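Local coordinates for protein acyl-CoA dehydrogenase (Slackia heliotrinireducens, PDB 4RM7) that belongs to the acyl-CoA dehydrogenase family, with helical N- and C-terminal domains and a beta-sheet middle domain between them, at residues L95-Q108 with R227-L241. Sequence-based numbering, arbitrary orientation.
Sequences LQLQILEAFASSAQ and RLKGSSKGFSQLYSL
The carbonyl oxygen of A102, in the last turn of helix 90-103, is gripped twice by S232. S232 OG donates to A102 O at 2.7 Å, from above the carbonyl plane, and S232 N donates to the same oxygen at 3.2 Å. S232 OG lies beside its own backbone N (chi1 -46°), which lets both donors reach one acceptor. Q108 clasps the backbone of 227-229. Q108 NE2 donates to R227 O at 3.0 Å, with that oxygen in the amide plane. Q108 OE1 accepts from K229 N at 3.2 Å and also from S105 N. These bonds fix the rotation of the amide. S105 and Q108 form a capping box at the start of helix 106-119. The contact joins the N-terminal helical domain to the link that leads from the sheet of the middle domain into helix 234-270. F103 is a knob in a hole of that helix, among G234, Q237, L238 and L241. S232 CB covers one ring face, and L238 N lies at the edge, 3.6 Å from F103 CZ. L241 packs the other way, among Q98, I99, A102 and F103, with L241 CD1 3.5 Å from A102 CB. L228 CD2 meets A104 CB at 3.6 Å.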
ATOM      1  N   LEU A  95      -8.542  32.267   6.844  1.00 56.49           N
ATOM      2  CA  LEU A  95      -7.226  32.472   6.270  1.00 50.67           C
ATOM      3  C   LEU A  95      -7.166  33.807   5.527  1.00 50.37           C
ATOM      4  O   LEU A  95      -6.161  34.522   5.577  1.00 52.71           O
ATOM      5  CB  LEU A  95      -6.871  31.322   5.332  1.00 46.79           C
ATOM      6  CG  LEU A  95      -5.531  31.479   4.613  1.00 46.59           C
ATOM      7  CD1 LEU A  95      -4.371  31.322   5.592  1.00 38.54           C
ATOM      8  CD2 LEU A  95      -5.408  30.505   3.463  1.00 45.40           C
ATOM      9  N   GLN A  96      -8.254  34.135   4.839  1.00 48.73           N
ATOM     10  CA  GLN A  96      -8.324  35.345   4.029  1.00 49.88           C
ATOM     11  C   GLN A  96      -8.293  36.565   4.916  1.00 51.63           C
ATOM     12  O   GLN A  96      -7.754  37.603   4.545  1.00 54.82           O
ATOM     13  CB  GLN A  96      -9.587  35.363   3.175  1.00 52.12           C
ATOM     14  CG  GLN A  96      -9.470  34.585   1.888  1.00 61.24           C
ATOM     15  CD  GLN A  96     -10.627  34.873   0.956  1.00 77.19           C
ATOM     16  OE1 GLN A  96     -10.603  34.502  -0.225  1.00 84.32           O
ATOM     17  NE2 GLN A  96     -11.658  35.539   1.485  1.00 79.30           N
ATOM     18  N   LEU A  97      -8.888  36.417   6.089  1.00 57.44           N
ATOM     19  CA  LEU A  97      -8.918  37.464   7.083  1.00 62.07           C
ATOM     20  C   LEU A  97      -7.520  37.718   7.590  1.00 64.24           C
ATOM     21  O   LEU A  97      -7.054  38.853   7.658  1.00 71.50           O
ATOM     22  CB  LEU A  97      -9.823  37.072   8.244  1.00 61.45           C
ATOM     23  CG  LEU A  97     -10.079  38.226   9.207  1.00 66.46           C
ATOM     24  CD1 LEU A  97     -10.573  39.442   8.430  1.00 67.83           C
ATOM     25  CD2 LEU A  97     -11.067  37.826  10.290  1.00 62.29           C
ATOM     26  N   GLN A  98      -6.857  36.631   7.941  1.00 61.34           N
ATOM     27  CA  GLN A  98      -5.514  36.684   8.486  1.00 58.12           C
ATOM     28  C   GLN A  98      -4.533  37.303   7.496  1.00 58.78           C
ATOM     29  O   GLN A  98      -3.763  38.197   7.851  1.00 65.55           O
ATOM     30  CB  GLN A  98      -5.069  35.286   8.876  1.00 52.62           C
ATOM     31  CG  GLN A  98      -3.830  35.255   9.718  1.00 61.63           C
ATOM     32  CD  GLN A  98      -3.634  33.910  10.367  1.00 64.98           C
ATOM     33  OE1 GLN A  98      -4.584  33.133  10.509  1.00 67.36           O
ATOM     34  NE2 GLN A  98      -2.396  33.613  10.749  1.00 62.85           N
ATOM     35  N   ILE A  99      -4.587  36.829   6.252  1.00 55.22           N
ATOM     36  CA  ILE A  99      -3.751  37.341   5.172  1.00 53.53           C
ATOM     37  C   ILE A  99      -3.988  38.827   4.893  1.00 58.15           C
ATOM     38  O   ILE A  99      -3.039  39.588   4.686  1.00 64.83           O
ATOM     39  CB  ILE A  99      -3.983  36.541   3.891  1.00 47.58           C
ATOM     40  CG1 ILE A  99      -3.312  35.181   4.001  1.00 49.01           C
ATOM     41  CG2 ILE A  99      -3.437  37.264   2.684  1.00 41.77           C
ATOM     42  CD1 ILE A  99      -3.610  34.293   2.826  1.00 52.71           C
ATOM     43  N   LEU A 100      -5.246  39.246   4.897  1.00 55.94           N
ATOM     44  CA  LEU A 100      -5.546  40.666   4.737  1.00 57.34           C
ATOM     45  C   LEU A 100      -4.911  41.506   5.845  1.00 56.32           C
ATOM     46  O   LEU A 100      -4.287  42.526   5.560  1.00 59.41           O
ATOM     47  CB  LEU A 100      -7.053  40.924   4.714  1.00 53.87           C
ATOM     48  CG  LEU A 100      -7.325  42.418   4.530  1.00 51.55           C
ATOM     49  CD1 LEU A 100      -6.812  42.833   3.188  1.00 52.60           C
ATOM     50  CD2 LEU A 100      -8.786  42.785   4.684  1.00 53.52           C
ATOM     51  N   GLU A 101      -5.074  41.080   7.099  1.00 52.27           N
ATOM     52  CA  GLU A 101      -4.523  41.822   8.235  1.00 55.83           C
ATOM     53  C   GLU A 101      -3.015  41.968   8.126  1.00 60.63           C
ATOM     54  O   GLU A 101      -2.467  43.042   8.378  1.00 72.08           O
ATOM     55  CB  GLU A 101      -4.869  41.144   9.560  1.00 59.58           C
ATOM     56  CG  GLU A 101      -6.313  41.324  10.004  1.00 63.33           C
ATOM     57  CD  GLU A 101      -6.645  40.576  11.297  1.00 71.23           C
ATOM     58  OE1 GLU A 101      -5.875  39.687  11.716  1.00 71.11           O
ATOM     59  OE2 GLU A 101      -7.688  40.884  11.899  1.00 80.96           O
ATOM     60  N   ALA A 102      -2.354  40.889   7.731  1.00 56.51           N
ATOM     61  CA  ALA A 102      -0.897  40.861   7.625  1.00 52.82           C
ATOM     62  C   ALA A 102      -0.354  41.882   6.633  1.00 61.30           C
ATOM     63  O   ALA A 102       0.673  42.501   6.897  1.00 80.71           O
ATOM     64  CB  ALA A 102      -0.426  39.454   7.240  1.00 46.09           C
ATOM     65  N   PHE A 103      -1.036  42.080   5.507  1.00 57.94           N
ATOM     66  CA  PHE A 103      -0.445  42.874   4.422  1.00 56.68           C
ATOM     67  C   PHE A 103      -1.009  44.282   4.266  1.00 62.19           C
ATOM     68  O   PHE A 103      -0.489  45.081   3.478  1.00 65.01           O
ATOM     69  CB  PHE A 103      -0.588  42.133   3.096  1.00 50.65           C
ATOM     70  CG  PHE A 103       0.385  41.018   2.934  1.00 59.76           C
ATOM     71  CD1 PHE A 103       1.648  41.257   2.413  1.00 66.18           C
ATOM     72  CD2 PHE A 103       0.054  39.736   3.314  1.00 57.82           C
ATOM     73  CE1 PHE A 103       2.560  40.232   2.264  1.00 57.83           C
ATOM     74  CE2 PHE A 103       0.964  38.708   3.171  1.00 56.76           C
ATOM     75  CZ  PHE A 103       2.216  38.959   2.645  1.00 57.95           C
ATOM     76  N   ALA A 104      -2.060  44.596   5.014  1.00 64.77           N
ATOM     77  CA  ALA A 104      -2.693  45.901   4.877  1.00 61.13           C
ATOM     78  C   ALA A 104      -2.760  46.640   6.204  1.00 72.25           C
ATOM     79  O   ALA A 104      -2.827  46.020   7.264  1.00 82.09           O
ATOM     80  CB  ALA A 104      -4.086  45.750   4.293  1.00 56.21           C
ATOM     81  N   SER A 105      -2.757  47.969   6.128  1.00 71.37           N
ATOM     82  CA  SER A 105      -2.871  48.818   7.304  1.00 68.10           C
ATOM     83  C   SER A 105      -4.189  48.609   8.016  1.00 69.94           C
ATOM     84  O   SER A 105      -5.141  48.094   7.441  1.00 70.66           O
ATOM     85  CB  SER A 105      -2.744  50.289   6.919  1.00 71.26           C
ATOM     86  OG  SER A 105      -3.848  50.698   6.134  1.00 70.25           O
ATOM     87  N   SER A 106      -4.246  49.041   9.268  1.00 79.09           N
ATOM     88  CA  SER A 106      -5.459  48.911  10.053  1.00 79.62           C
ATOM     89  C   SER A 106      -6.611  49.643   9.376  1.00 84.14           C
ATOM     90  O   SER A 106      -7.723  49.123   9.292  1.00 88.68           O
ATOM     91  CB  SER A 106      -5.228  49.445  11.458  1.00 85.70           C
ATOM     92  OG  SER A 106      -4.039  48.888  11.986  1.00 91.96           O
ATOM     93  N   ALA A 107      -6.335  50.841   8.873  1.00 79.81           N
ATOM     94  CA  ALA A 107      -7.347  51.614   8.171  1.00 82.60           C
ATOM     95  C   ALA A 107      -7.851  50.865   6.936  1.00 78.82           C
ATOM     96  O   ALA A 107      -9.040  50.899   6.635  1.00 85.62           O
ATOM     97  CB  ALA A 107      -6.803  52.981   7.783  1.00 74.47           C
ATOM     98  N   GLN A 108      -6.953  50.185   6.229  1.00 72.83           N
ATOM     99  CA  GLN A 108      -7.346  49.419   5.047  1.00 67.26           C
ATOM    100  C   GLN A 108      -8.193  48.188   5.384  1.00 68.74           C
ATOM    101  O   GLN A 108      -9.082  47.814   4.613  1.00 76.18           O
ATOM    102  CB  GLN A 108      -6.116  48.973   4.260  1.00 66.50           C
ATOM    103  CG  GLN A 108      -5.508  50.045   3.375  1.00 72.16           C
ATOM    104  CD  GLN A 108      -4.321  49.527   2.573  1.00 79.44           C
ATOM    105  OE1 GLN A 108      -3.525  48.722   3.063  1.00 86.96           O
ATOM    106  NE2 GLN A 108      -4.203  49.981   1.329  1.00 79.35           N
ATOM    107  N   ARG A 227      -3.141  49.569  -3.647  1.00 79.80           N
ATOM    108  CA  ARG A 227      -2.023  48.744  -3.188  1.00 78.85           C
ATOM    109  C   ARG A 227      -2.031  48.619  -1.668  1.00 78.11           C
ATOM    110  O   ARG A 227      -2.234  49.610  -0.956  1.00 82.03           O
ATOM    111  CB  ARG A 227      -0.685  49.316  -3.650  1.00 80.69           C
ATOM    112  CG  ARG A 227       0.478  48.357  -3.487  1.00 77.71           C
ATOM    113  CD  ARG A 227       1.760  49.084  -3.138  1.00 91.78           C
ATOM    114  NE  ARG A 227       2.095  50.132  -4.099  1.00103.02           N
ATOM    115  CZ  ARG A 227       2.778  49.923  -5.219  1.00104.18           C
ATOM    116  NH1 ARG A 227       3.043  50.934  -6.038  1.00103.24           N
ATOM    117  NH2 ARG A 227       3.193  48.695  -5.519  1.00101.74           N
ATOM    118  N   LEU A 228      -1.820  47.402  -1.173  1.00 73.36           N
ATOM    119  CA  LEU A 228      -1.798  47.175   0.262  1.00 75.34           C
ATOM    120  C   LEU A 228      -0.495  47.708   0.840  1.00 78.26           C
ATOM    121  O   LEU A 228       0.586  47.350   0.376  1.00 79.61           O
ATOM    122  CB  LEU A 228      -1.965  45.692   0.592  1.00 75.35           C
ATOM    123  CG  LEU A 228      -3.320  45.002   0.374  1.00 72.55           C
ATOM    124  CD1 LEU A 228      -3.406  43.716   1.211  1.00 69.22           C
ATOM    125  CD2 LEU A 228      -4.489  45.934   0.675  1.00 73.21           C
ATOM    126  N   LYS A 229      -0.615  48.577   1.839  1.00 82.35           N
ATOM    127  CA  LYS A 229       0.532  49.156   2.527  1.00 94.57           C
ATOM    128  C   LYS A 229       0.569  48.625   3.948  1.00106.73           C
ATOM    129  O   LYS A 229      -0.033  49.217   4.842  1.00112.89           O
ATOM    130  CB  LYS A 229       0.444  50.683   2.530  1.00 94.07           C
ATOM    131  CG  LYS A 229      -0.179  51.268   1.265  1.00 92.81           C
ATOM    132  CD  LYS A 229       0.106  52.756   1.126  1.00102.30           C
ATOM    133  CE  LYS A 229       1.579  53.014   0.784  1.00107.25           C
ATOM    134  NZ  LYS A 229       2.033  54.416   1.074  1.00106.11           N
ATOM    135  N   GLY A 230       1.260  47.508   4.160  1.00107.79           N
ATOM    136  CA  GLY A 230       1.204  46.836   5.447  1.00111.47           C
ATOM    137  C   GLY A 230       2.532  46.597   6.133  1.00117.27           C
ATOM    138  O   GLY A 230       3.596  46.914   5.592  1.00121.81           O
ATOM    139  N   SER A 231       2.459  46.036   7.339  1.00118.50           N
ATOM    140  CA  SER A 231       3.647  45.680   8.110  1.00120.20           C
ATOM    141  C   SER A 231       4.420  44.553   7.422  1.00118.24           C
ATOM    142  O   SER A 231       5.644  44.624   7.276  1.00126.33           O
ATOM    143  CB  SER A 231       3.259  45.268   9.534  1.00120.63           C
ATOM    144  OG  SER A 231       2.333  44.193   9.520  1.00119.23           O
ATOM    145  N   SER A 232       3.694  43.527   6.987  1.00108.56           N
ATOM    146  CA  SER A 232       4.294  42.362   6.344  1.00107.35           C
ATOM    147  C   SER A 232       4.650  42.608   4.875  1.00105.43           C
ATOM    148  O   SER A 232       3.957  43.348   4.160  1.00105.22           O
ATOM    149  CB  SER A 232       3.350  41.166   6.449  1.00105.48           C
ATOM    150  OG  SER A 232       2.833  41.047   7.762  1.00111.77           O
ATOM    151  N   LYS A 233       5.725  41.968   4.424  1.00101.18           N
ATOM    152  CA  LYS A 233       6.217  42.176   3.068  1.00100.12           C
ATOM    153  C   LYS A 233       6.841  40.915   2.473  1.00 96.28           C
ATOM    154  O   LYS A 233       7.509  40.140   3.171  1.00 95.52           O
ATOM    155  CB  LYS A 233       7.236  43.333   3.044  1.00102.08           C
ATOM    156  CG  LYS A 233       6.593  44.713   3.050  1.00 98.54           C
ATOM    157  CD  LYS A 233       7.579  45.782   3.419  1.00109.00           C
ATOM    158  CE  LYS A 233       6.898  47.129   3.603  1.00114.20           C
ATOM    159  NZ  LYS A 233       7.892  48.211   3.905  1.00124.85           N
ATOM    160  N   GLY A 234       6.604  40.717   1.177  1.00 74.24           N
ATOM    161  CA  GLY A 234       7.329  39.732   0.396  1.00 71.81           C
ATOM    162  C   GLY A 234       6.710  38.365   0.432  1.00 70.36           C
ATOM    163  O   GLY A 234       5.828  38.106   1.248  1.00 78.97           O
ATOM    164  N   PHE A 235       7.182  37.489  -0.452  1.00 72.31           N
ATOM    165  CA  PHE A 235       6.674  36.126  -0.550  1.00 76.24           C
ATOM    166  C   PHE A 235       6.859  35.405   0.769  1.00 76.15           C
ATOM    167  O   PHE A 235       5.992  34.636   1.188  1.00 83.63           O
ATOM    168  CB  PHE A 235       7.380  35.338  -1.654  1.00 83.79           C
ATOM    169  CG  PHE A 235       7.708  36.144  -2.868  1.00101.16           C
ATOM    170  CD1 PHE A 235       6.934  36.042  -4.013  1.00109.92           C
ATOM    171  CD2 PHE A 235       8.816  36.993  -2.877  1.00107.05           C
ATOM    172  CE1 PHE A 235       7.251  36.786  -5.141  1.00115.75           C
ATOM    173  CE2 PHE A 235       9.132  37.740  -3.992  1.00108.04           C
ATOM    174  CZ  PHE A 235       8.352  37.634  -5.123  1.00112.56           C
ATOM    175  N   SER A 236       8.004  35.651   1.401  1.00 69.98           N
ATOM    176  CA  SER A 236       8.351  35.051   2.688  1.00 68.30           C
ATOM    177  C   SER A 236       7.182  35.116   3.655  1.00 65.11           C
ATOM    178  O   SER A 236       6.780  34.107   4.234  1.00 67.31           O
ATOM    179  CB  SER A 236       9.574  35.750   3.296  1.00 77.35           C
ATOM    180  OG  SER A 236       9.436  37.167   3.250  1.00 91.09           O
ATOM    181  N   GLN A 237       6.621  36.307   3.803  1.00 70.84           N
ATOM    182  CA  GLN A 237       5.488  36.498   4.690  1.00 74.04           C
ATOM    183  C   GLN A 237       4.234  35.765   4.212  1.00 70.20           C
ATOM    184  O   GLN A 237       3.518  35.167   5.013  1.00 72.62           O
ATOM    185  CB  GLN A 237       5.201  37.986   4.852  1.00 80.57           C
ATOM    186  CG  GLN A 237       5.528  38.486   6.243  1.00 94.58           C
ATOM    187  CD  GLN A 237       4.703  37.783   7.316  1.00 99.85           C
ATOM    188  OE1 GLN A 237       5.249  37.092   8.183  1.00102.01           O
ATOM    189  NE2 GLN A 237       3.383  37.955   7.259  1.00 97.41           N
ATOM    190  N   LEU A 238       3.970  35.829   2.911  1.00 69.31           N
ATOM    191  CA  LEU A 238       2.816  35.163   2.334  1.00 68.24           C
ATOM    192  C   LEU A 238       2.923  33.668   2.546  1.00 66.05           C
ATOM    193  O   LEU A 238       1.972  33.012   2.980  1.00 63.99           O
ATOM    194  CB  LEU A 238       2.705  35.478   0.842  1.00 74.81           C
ATOM    195  CG  LEU A 238       1.564  34.792   0.088  1.00 69.71           C
ATOM    196  CD1 LEU A 238       0.213  35.237   0.641  1.00 69.00           C
ATOM    197  CD2 LEU A 238       1.664  35.091  -1.394  1.00 70.32           C
ATOM    198  N   TYR A 239       4.105  33.143   2.253  1.00 63.23           N
ATOM    199  CA  TYR A 239       4.365  31.722   2.361  1.00 58.67           C
ATOM    200  C   TYR A 239       4.110  31.183   3.779  1.00 56.31           C
ATOM    201  O   TYR A 239       3.538  30.102   3.953  1.00 61.73           O
ATOM    202  CB  TYR A 239       5.800  31.423   1.925  1.00 69.66           C
ATOM    203  CG  TYR A 239       5.946  29.988   1.535  1.00 85.17           C
ATOM    204  CD1 TYR A 239       5.615  29.573   0.251  1.00 95.53           C
ATOM    205  CD2 TYR A 239       6.354  29.024   2.466  1.00 88.15           C
ATOM    206  CE1 TYR A 239       5.715  28.243  -0.113  1.00103.02           C
ATOM    207  CE2 TYR A 239       6.457  27.686   2.113  1.00 94.33           C
ATOM    208  CZ  TYR A 239       6.138  27.310   0.819  1.00101.19           C
ATOM    209  OH  TYR A 239       6.231  26.001   0.439  1.00103.82           O
ATOM    210  N   SER A 240       4.537  31.930   4.792  1.00 54.97           N
ATOM    211  CA  SER A 240       4.216  31.570   6.167  1.00 51.74           C
ATOM    212  C   SER A 240       2.717  31.504   6.377  1.00 52.27           C
ATOM    213  O   SER A 240       2.217  30.557   6.978  1.00 62.46           O
ATOM    214  CB  SER A 240       4.825  32.561   7.148  1.00 51.46           C
ATOM    215  OG  SER A 240       6.233  32.499   7.070  1.00 66.98           O
ATOM    216  N   LEU A 241       1.997  32.503   5.878  1.00 44.52           N
ATOM    217  CA  LEU A 241       0.557  32.529   6.080  1.00 47.79           C
ATOM    218  C   LEU A 241      -0.149  31.330   5.437  1.00 48.37           C
ATOM    219  O   LEU A 241      -1.095  30.779   6.008  1.00 46.96           O
ATOM    220  CB  LEU A 241      -0.015  33.829   5.552  1.00 57.14           C
ATOM    221  CG  LEU A 241       0.326  34.940   6.535  1.00 65.88           C
ATOM    222  CD1 LEU A 241       0.228  36.282   5.863  1.00 72.52           C
ATOM    223  CD2 LEU A 241      -0.602  34.865   7.729  1.00 61.94           C
TER